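Local coordinates for protein Methylcobalamin\: coenzyme M methyltransferase (Methanosarcina mazei, PDB 4AY8) that transfers the methyl group of a methylated corrinoid to coenzyme M, using a bound zinc ion, in methanogenesis, at residues A208-V213 / V244-G249; G265-E270 / R287-V292. All coordinates share one frame; numbering follows the deposited sequence.

Interaction 1: residues A208-V213 / V244-G249; sequences AIADPV and VLHICG. With ZN (zinc ion), chain D; COM (1-thioethanesulfonic acid), chain C.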
ATOM      1  N   ALA A 208       0.041  -5.328  -0.699  1.00  3.93           N
ATOM      2  CA  ALA A 208      -0.666  -4.169  -0.164  1.00  4.28           C
ATOM      3  C   ALA A 208      -0.979  -3.181  -1.277  1.00  4.07           C
ATOM      4  O   ALA A 208      -0.096  -2.482  -1.766  1.00  4.50           O
ATOM      5  CB  ALA A 208       0.160  -3.485   0.936  1.00  3.09           C
ATOM      6  N   ILE A 209      -2.241  -3.130  -1.681  1.00  4.64           N
ATOM      7  CA  ILE A 209      -2.635  -2.227  -2.749  1.00  4.63           C
ATOM      8  C   ILE A 209      -3.073  -0.894  -2.157  1.00  4.78           C
ATOM      9  O   ILE A 209      -3.669  -0.832  -1.066  1.00  5.12           O
ATOM     10  CB  ILE A 209      -3.737  -2.819  -3.693  1.00  4.56           C
ATOM     11  CG1 ILE A 209      -5.091  -2.915  -3.005  1.00  4.60           C
ATOM     12  CG2 ILE A 209      -3.346  -4.190  -4.221  1.00  4.60           C
ATOM     13  CD1 ILE A 209      -6.196  -3.421  -3.914  1.00  3.60           C
ATOM     14  N   ALA A 210      -2.723   0.171  -2.867  1.00  5.08           N
ATOM     15  CA  ALA A 210      -3.114   1.520  -2.516  1.00  5.24           C
ATOM     16  C   ALA A 210      -4.052   2.016  -3.608  1.00  5.63           C
ATOM     17  O   ALA A 210      -3.665   2.143  -4.778  1.00  5.54           O
ATOM     18  CB  ALA A 210      -1.893   2.419  -2.401  1.00  5.08           C
ATOM     19  N   ASP A 211      -5.287   2.311  -3.225  1.00  5.73           N
ATOM     20  CA  ASP A 211      -6.295   2.699  -4.186  1.00  6.51           C
ATOM     21  C   ASP A 211      -6.931   4.049  -3.824  1.00  6.57           C
ATOM     22  O   ASP A 211      -8.106   4.121  -3.466  1.00  6.70           O
ATOM     23  CB  ASP A 211      -7.349   1.587  -4.273  1.00  6.89           C
ATOM     24  CG  ASP A 211      -7.754   1.281  -5.692  1.00  7.87           C
ATOM     25  OD1 ASP A 211      -7.482   2.130  -6.568  1.00 10.50           O
ATOM     26  OD2 ASP A 211      -8.339   0.201  -5.929  1.00  7.42           O
ATOM     27  N   PRO A 212      -6.157   5.133  -3.927  1.00  6.98           N
ATOM     28  CA  PRO A 212      -6.659   6.440  -3.482  1.00  7.28           C
ATOM     29  C   PRO A 212      -7.907   6.920  -4.227  1.00  7.64           C
ATOM     30  O   PRO A 212      -8.716   7.665  -3.671  1.00  6.68           O
ATOM     31  CB  PRO A 212      -5.485   7.387  -3.745  1.00  7.21           C
ATOM     32  CG  PRO A 212      -4.606   6.673  -4.729  1.00  7.58           C
ATOM     33  CD  PRO A 212      -4.792   5.213  -4.476  1.00  7.27           C
ATOM     34  N   VAL A 213      -8.064   6.494  -5.476  1.00  7.80           N
ATOM     35  CA  VAL A 213      -9.177   6.965  -6.275  1.00  8.02           C
ATOM     36  C   VAL A 213     -10.499   6.355  -5.795  1.00  8.23           C
ATOM     37  O   VAL A 213     -11.577   6.891  -6.069  1.00  8.19           O
ATOM     38  CB  VAL A 213      -8.947   6.702  -7.779  1.00  8.23           C
ATOM     39  CG1 VAL A 213     -10.166   7.151  -8.591  1.00  7.48           C
ATOM     40  CG2 VAL A 213      -7.669   7.418  -8.257  1.00  8.53           C
ATOM     41  N   VAL A 244      -3.560  -6.551   1.783  1.00  4.57           N
ATOM     42  CA  VAL A 244      -4.006  -5.359   2.488  1.00  3.97           C
ATOM     43  C   VAL A 244      -4.546  -4.325   1.492  1.00  4.23           C
ATOM     44  O   VAL A 244      -3.975  -4.113   0.414  1.00  3.75           O
ATOM     45  CB  VAL A 244      -2.865  -4.720   3.305  1.00  4.64           C
ATOM     46  CG1 VAL A 244      -3.279  -3.335   3.811  1.00  3.73           C
ATOM     47  CG2 VAL A 244      -2.433  -5.640   4.476  1.00  3.12           C
ATOM     48  N   LEU A 245      -5.651  -3.692   1.875  1.00  4.23           N
ATOM     49  CA  LEU A 245      -6.288  -2.640   1.089  1.00  4.15           C
ATOM     50  C   LEU A 245      -6.122  -1.302   1.782  1.00  4.41           C
ATOM     51  O   LEU A 245      -6.691  -1.074   2.855  1.00  4.33           O
ATOM     52  CB  LEU A 245      -7.772  -2.934   0.911  1.00  3.89           C
ATOM     53  CG  LEU A 245      -8.594  -1.817   0.285  1.00  4.24           C
ATOM     54  CD1 LEU A 245      -8.079  -1.484  -1.129  1.00  2.19           C
ATOM     55  CD2 LEU A 245     -10.087  -2.173   0.297  1.00  4.05           C
ATOM     56  N   HIS A 246      -5.335  -0.424   1.161  1.00  4.77           N
ATOM     57  CA  HIS A 246      -5.124   0.931   1.643  1.00  5.03           C
ATOM     58  C   HIS A 246      -5.963   1.921   0.856  1.00  5.49           C
ATOM     59  O   HIS A 246      -5.854   1.998  -0.361  1.00  5.34           O
ATOM     60  CB  HIS A 246      -3.649   1.330   1.491  1.00  5.64           C
ATOM     61  CG  HIS A 246      -3.392   2.769   1.789  1.00  6.40           C
ATOM     62  ND1 HIS A 246      -3.348   3.265   3.074  1.00  6.73           N
ATOM     63  CD2 HIS A 246      -3.221   3.831   0.967  1.00  9.00           C
ATOM     64  CE1 HIS A 246      -3.146   4.571   3.026  1.00  7.10           C
ATOM     65  NE2 HIS A 246      -3.068   4.936   1.762  1.00  8.94           N
ATOM     66  N   ILE A 247      -6.784   2.710   1.544  1.00  5.84           N
ATOM     67  CA  ILE A 247      -7.504   3.802   0.895  1.00  5.46           C
ATOM     68  C   ILE A 247      -7.449   4.994   1.822  1.00  6.63           C
ATOM     69  O   ILE A 247      -7.907   4.930   2.968  1.00  6.46           O
ATOM     70  CB  ILE A 247      -8.990   3.443   0.567  1.00  5.55           C
ATOM     71  CG1 ILE A 247      -9.085   2.239  -0.394  1.00  4.96           C
ATOM     72  CG2 ILE A 247      -9.728   4.640  -0.029  1.00  3.61           C
ATOM     73  CD1 ILE A 247     -10.501   1.702  -0.578  1.00  3.40           C
ATOM     74  N   CYS A 248      -6.872   6.089   1.338  1.00  7.91           N
ATOM     75  CA  CYS A 248      -6.690   7.255   2.168  1.00  9.12           C
ATOM     76  C   CYS A 248      -7.938   8.145   2.175  1.00  8.80           C
ATOM     77  O   CYS A 248      -8.940   7.844   1.520  1.00  9.30           O
ATOM     78  CB  CYS A 248      -5.391   8.023   1.790  1.00 10.20           C
ATOM     79  SG  CYS A 248      -4.761   7.826   0.101  1.00 11.99           S
ATOM     80  N   GLY A 249      -7.892   9.213   2.958  1.00  8.86           N
ATOM     81  CA  GLY A 249      -9.038  10.106   3.126  1.00  9.11           C
ATOM     82  C   GLY A 249      -9.999   9.624   4.197  1.00  9.18           C
ATOM     83  O   GLY A 249      -9.704   8.654   4.915  1.00  8.37           O
TER
HETATM   84 ZN    ZN D 600      -2.671   6.801   0.710  1.00 16.99          ZN
HETATM   85  C1  COM C 500      -0.284   5.942  -0.880  1.00 14.72           C
HETATM   86  C2  COM C 500       0.725   5.758  -2.004  1.00 15.33           C
HETATM   87  S1  COM C 500      -1.976   6.297  -1.485  1.00 13.21           S
HETATM   88  S2  COM C 500       2.300   5.513  -1.480  1.00 14.55           S
HETATM   89  O1S COM C 500       2.856   6.755  -0.948  1.00 14.69           O
HETATM   90  O2S COM C 500       3.081   5.159  -2.688  1.00 16.57           O
HETATM   91  O3S COM C 500       2.428   4.454  -0.479  1.00 13.55           O

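Interaction 2: residues G265-E270 / R287-V292; sequences GLSVEE and RLVGNV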
ATOM      1  N   GLY A 265      -6.349  -7.226   5.878  1.00  4.65           N
ATOM      2  CA  GLY A 265      -6.152  -5.942   6.556  1.00  4.78           C
ATOM      3  C   GLY A 265      -6.605  -4.732   5.751  1.00  4.25           C
ATOM      4  O   GLY A 265      -6.525  -4.725   4.518  1.00  4.78           O
ATOM      5  N   LEU A 266      -7.101  -3.726   6.466  1.00  3.80           N
ATOM      6  CA  LEU A 266      -7.475  -2.440   5.906  1.00  3.69           C
ATOM      7  C   LEU A 266      -6.514  -1.374   6.417  1.00  3.69           C
ATOM      8  O   LEU A 266      -6.398  -1.153   7.621  1.00  4.06           O
ATOM      9  CB  LEU A 266      -8.897  -2.070   6.305  1.00  3.95           C
ATOM     10  CG  LEU A 266     -10.000  -3.110   6.015  1.00  4.01           C
ATOM     11  CD1 LEU A 266     -11.355  -2.523   6.366  1.00  2.24           C
ATOM     12  CD2 LEU A 266      -9.976  -3.604   4.554  1.00  2.00           C
ATOM     13  N   SER A 267      -5.813  -0.713   5.505  1.00  3.97           N
ATOM     14  CA  SER A 267      -4.880   0.341   5.892  1.00  3.92           C
ATOM     15  C   SER A 267      -5.570   1.684   5.724  1.00  3.84           C
ATOM     16  O   SER A 267      -5.998   2.026   4.632  1.00  3.68           O
ATOM     17  CB  SER A 267      -3.612   0.290   5.051  1.00  4.22           C
ATOM     18  OG  SER A 267      -2.819   1.462   5.212  1.00  3.65           O
ATOM     19  N   VAL A 268      -5.639   2.451   6.807  1.00  3.88           N
ATOM     20  CA  VAL A 268      -6.361   3.724   6.809  1.00  4.08           C
ATOM     21  C   VAL A 268      -5.534   4.845   7.432  1.00  4.39           C
ATOM     22  O   VAL A 268      -4.560   4.600   8.139  1.00  4.28           O
ATOM     23  CB  VAL A 268      -7.698   3.607   7.563  1.00  3.78           C
ATOM     24  CG1 VAL A 268      -8.589   2.510   6.937  1.00  3.40           C
ATOM     25  CG2 VAL A 268      -7.464   3.337   9.034  1.00  4.86           C
ATOM     26  N   GLU A 269      -5.936   6.074   7.152  1.00  4.85           N
ATOM     27  CA  GLU A 269      -5.305   7.246   7.719  1.00  6.23           C
ATOM     28  C   GLU A 269      -5.966   7.649   9.033  1.00  6.45           C
ATOM     29  O   GLU A 269      -6.933   7.027   9.487  1.00  6.54           O
ATOM     30  CB  GLU A 269      -5.438   8.437   6.759  1.00  6.32           C
ATOM     31  CG  GLU A 269      -4.711   8.323   5.455  1.00  9.51           C
ATOM     32  CD  GLU A 269      -4.619   9.668   4.748  1.00 12.87           C
ATOM     33  OE1 GLU A 269      -5.672  10.185   4.284  1.00 11.42           O
ATOM     34  OE2 GLU A 269      -3.485  10.203   4.682  1.00 15.14           O
ATOM     35  N   GLU A 270      -5.463   8.746   9.589  1.00  7.19           N
ATOM     36  CA  GLU A 270      -5.971   9.336  10.820  1.00  7.93           C
ATOM     37  C   GLU A 270      -7.350   9.958  10.620  1.00  7.99           C
ATOM     38  O   GLU A 270      -8.044  10.265  11.580  1.00  7.52           O
ATOM     39  CB  GLU A 270      -5.002  10.408  11.335  1.00  7.72           C
ATOM     40  CG  GLU A 270      -5.002  11.719  10.536  1.00  8.53           C
ATOM     41  CD  GLU A 270      -4.102  11.706   9.303  1.00  9.31           C
ATOM     42  OE1 GLU A 270      -3.745  10.621   8.805  1.00  9.33           O
ATOM     43  OE2 GLU A 270      -3.766  12.811   8.815  1.00 10.68           O
ATOM     44  N   ARG A 287      -9.040  -6.882   9.694  1.00  4.86           N
ATOM     45  CA  ARG A 287      -8.183  -6.235  10.700  1.00  4.69           C
ATOM     46  C   ARG A 287      -7.796  -4.841  10.234  1.00  4.63           C
ATOM     47  O   ARG A 287      -7.863  -4.543   9.040  1.00  4.29           O
ATOM     48  CB  ARG A 287      -6.916  -7.057  10.945  1.00  5.02           C
ATOM     49  CG  ARG A 287      -7.042  -8.182  11.996  1.00  5.22           C
ATOM     50  CD  ARG A 287      -8.193  -9.116  11.731  1.00  5.28           C
ATOM     51  NE  ARG A 287      -8.103  -9.776  10.433  1.00  5.75           N
ATOM     52  CZ  ARG A 287      -9.102 -10.444   9.863  1.00  8.02           C
ATOM     53  NH1 ARG A 287     -10.273 -10.560  10.478  1.00  8.37           N
ATOM     54  NH2 ARG A 287      -8.939 -10.990   8.662  1.00  9.03           N
ATOM     55  N   LEU A 288      -7.384  -3.996  11.174  1.00  4.75           N
ATOM     56  CA  LEU A 288      -7.135  -2.585  10.896  1.00  4.59           C
ATOM     57  C   LEU A 288      -5.642  -2.258  10.989  1.00  4.70           C
ATOM     58  O   LEU A 288      -4.953  -2.677  11.920  1.00  4.83           O
ATOM     59  CB  LEU A 288      -7.950  -1.714  11.856  1.00  4.61           C
ATOM     60  CG  LEU A 288      -8.289  -0.285  11.438  1.00  4.25           C
ATOM     61  CD1 LEU A 288      -9.084  -0.234  10.125  1.00  3.60           C
ATOM     62  CD2 LEU A 288      -9.012   0.474  12.576  1.00  5.59           C
ATOM     63  N   VAL A 289      -5.154  -1.507  10.002  1.00  4.66           N
ATOM     64  CA  VAL A 289      -3.742  -1.145   9.890  1.00  4.64           C
ATOM     65  C   VAL A 289      -3.608   0.380   9.827  1.00  5.03           C
ATOM     66  O   VAL A 289      -4.314   1.034   9.056  1.00  4.56           O
ATOM     67  CB  VAL A 289      -3.139  -1.731   8.604  1.00  5.13           C
ATOM     68  CG1 VAL A 289      -1.650  -1.363   8.466  1.00  5.10           C
ATOM     69  CG2 VAL A 289      -3.347  -3.243   8.558  1.00  3.14           C
ATOM     70  N   GLY A 290      -2.704   0.941  10.631  1.00  4.92           N
ATOM     71  CA  GLY A 290      -2.498   2.387  10.678  1.00  5.11           C
ATOM     72  C   GLY A 290      -2.207   2.873  12.078  1.00  4.81           C
ATOM     73  O   GLY A 290      -1.658   2.113  12.874  1.00  4.79           O
ATOM     74  N   ASN A 291      -2.554   4.128  12.398  1.00  4.81           N
ATOM     75  CA  ASN A 291      -3.092   5.113  11.451  1.00  4.69           C
ATOM     76  C   ASN A 291      -2.524   6.507  11.735  1.00  4.76           C
ATOM     77  O   ASN A 291      -3.234   7.521  11.696  1.00  4.47           O
ATOM     78  CB  ASN A 291      -4.640   5.142  11.433  1.00  4.03           C
ATOM     79  CG  ASN A 291      -5.268   5.646  12.735  1.00  4.37           C
ATOM     80  OD1 ASN A 291      -4.691   5.521  13.820  1.00  4.62           O
ATOM     81  ND2 ASN A 291      -6.493   6.185  12.628  1.00  2.00           N
ATOM     82  N   VAL A 292      -1.230   6.536  12.020  1.00  4.88           N
ATOM     83  CA  VAL A 292      -0.556   7.762  12.444  1.00  4.72           C
ATOM     84  C   VAL A 292      -0.255   8.622  11.218  1.00  5.04           C
ATOM     85  O   VAL A 292       0.359   8.165  10.248  1.00  4.95           O
ATOM     86  CB  VAL A 292       0.723   7.422  13.244  1.00  4.85           C
ATOM     87  CG1 VAL A 292       1.518   8.679  13.603  1.00  2.95           C
ATOM     88  CG2 VAL A 292       0.352   6.615  14.496  1.00  4.98           C
TER

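Interaction 1: residues A208-V213 / V244-G249
Ile209 is bonded to both Val244 and His246 across two neighbouring parallel strands, 206-210 and 242-246, whose local axes run 18° apart; its partner in the register is Leu245. Ile209 alone supplies two of the three hydrogen bonds. Its N reaches Val244 O at 2.9 Å, and its O accepts from His246 N at 2.8 Å. The ladder continues one step past strand 206-210, where Asp211 N meets His246 O in a nearly straight bond (174° at the hydrogen). The Asp211 carboxylate bonds Val158 N and Thr159 OG1 in the first turn of helix 157-165.

Apolar contacts fall on two faces. Ile209 CG1 and CD1 lie across Leu245 CD1, the CG1 contact being 3.8 Å; CG1 is brought there by standing between the backbone N and carbonyl carbon (chi1 71°). On the other face Ala208 CB meets Val244 CB, and Ala210 CB approaches the His246 ring obliquely at CD2.

Metal bonds take over at the C-terminal end. Zinc is held by His246 NE2 at 2.2 Å, by Cys248 SG at 2.4 Å and by S1 of coenzyme M, with Cys325 as the remaining ligand. S1 lies at the edge of the imidazole, near its plane, while Ala210 CB (4.0 Å from S1) and Pro212 CG border the sulfur end. Behind the metal, His246 ND1 is hydrogen-bonded to Ser267 OG, so the ring is held at both nitrogens, by zinc and by the serine, which limits its rotation. Metal and substrate ligands gathered at the C-terminal ends of parallel strands mark the active site of a TIM barrel, here of the uroporphyrinogen decarboxylase family.

Interaction 2: residues G265-E270 / R287-V292
This is a buried pairing of adjacent parallel strands, 265-267 and 287-292, set in the barrel sheet between strand 242-246 on one flank and strand 320-323 on the other, and it extends past the first strand into the loop that carries Glu269 and Glu270. Three backbone bonds make the ladder. Leu266 N donates to Arg287 O at 2.8 Å, Val289 N to Leu266 O at 2.7 Å, and Val268 N to Val289 O at 3.0 Å.

Ser267, Arg287 and Val289 lie on one face, with Gly265. A CB on Gly265 would sit tightly against Val289 CG2, and Ser267 CB packs on Val289 CB at 4.1 Å. Leu266 and Leu288 occupy the other face, where Leu288 CD1 touches Val268 CG2 with the two side chains about at right angles. With helix 275-282 between them, the strands form a beta-alpha-beta unit of the TIM barrel; Leu266 and Val268 also pack on the preceding helix, 252-259.

Farther on, Gly290 takes backbone angles (phi 143°, psi -152°) that would jam a CB against the carbonyl O before it, and a cis peptide follows. Asn291 then turns its side chain to the loop: CB lies 3.3 Å from Val268 O, and ND2 makes a long bond of 3.3 Å to Glu269 O, approaching from above the carbonyl plane. A chi1 of 67° tucks CG over its own backbone and lays the amide alongside that loop, where ND2 also donates to Gly273 O. An alanine here would lack the amide and would probably leave Glu269 O and Gly273 O without this shared donor. Glu270 CB packs against Asn291 O, while OE2 of Glu270 bonds Ser293 OG.

In the fold
Interactions 1 and 2 follow one another in the same parallel sheet, their centres about 10 Å apart, and strands 242-246 and 265-267 join them edge to edge: Ser267 N lies 2.8 Å from Leu245 O, probably hydrogen-bonded. Interaction 1 supplies two zinc ligands and borders the coenzyme M sulfur; interaction 2 contributes second-shell residues. Besides Ser267 behind the histidine, Glu269 OE1 lies 2.8 Å from Gly249 N, a probable hydrogen bond, and packs 3.3 Å from Cys248 CB, which is likely to steady the loop of the zinc-binding cysteine. The Glu269 side chain comes within about 5 Å of the zinc ion and about 7 Å of coenzyme M (nearest atoms).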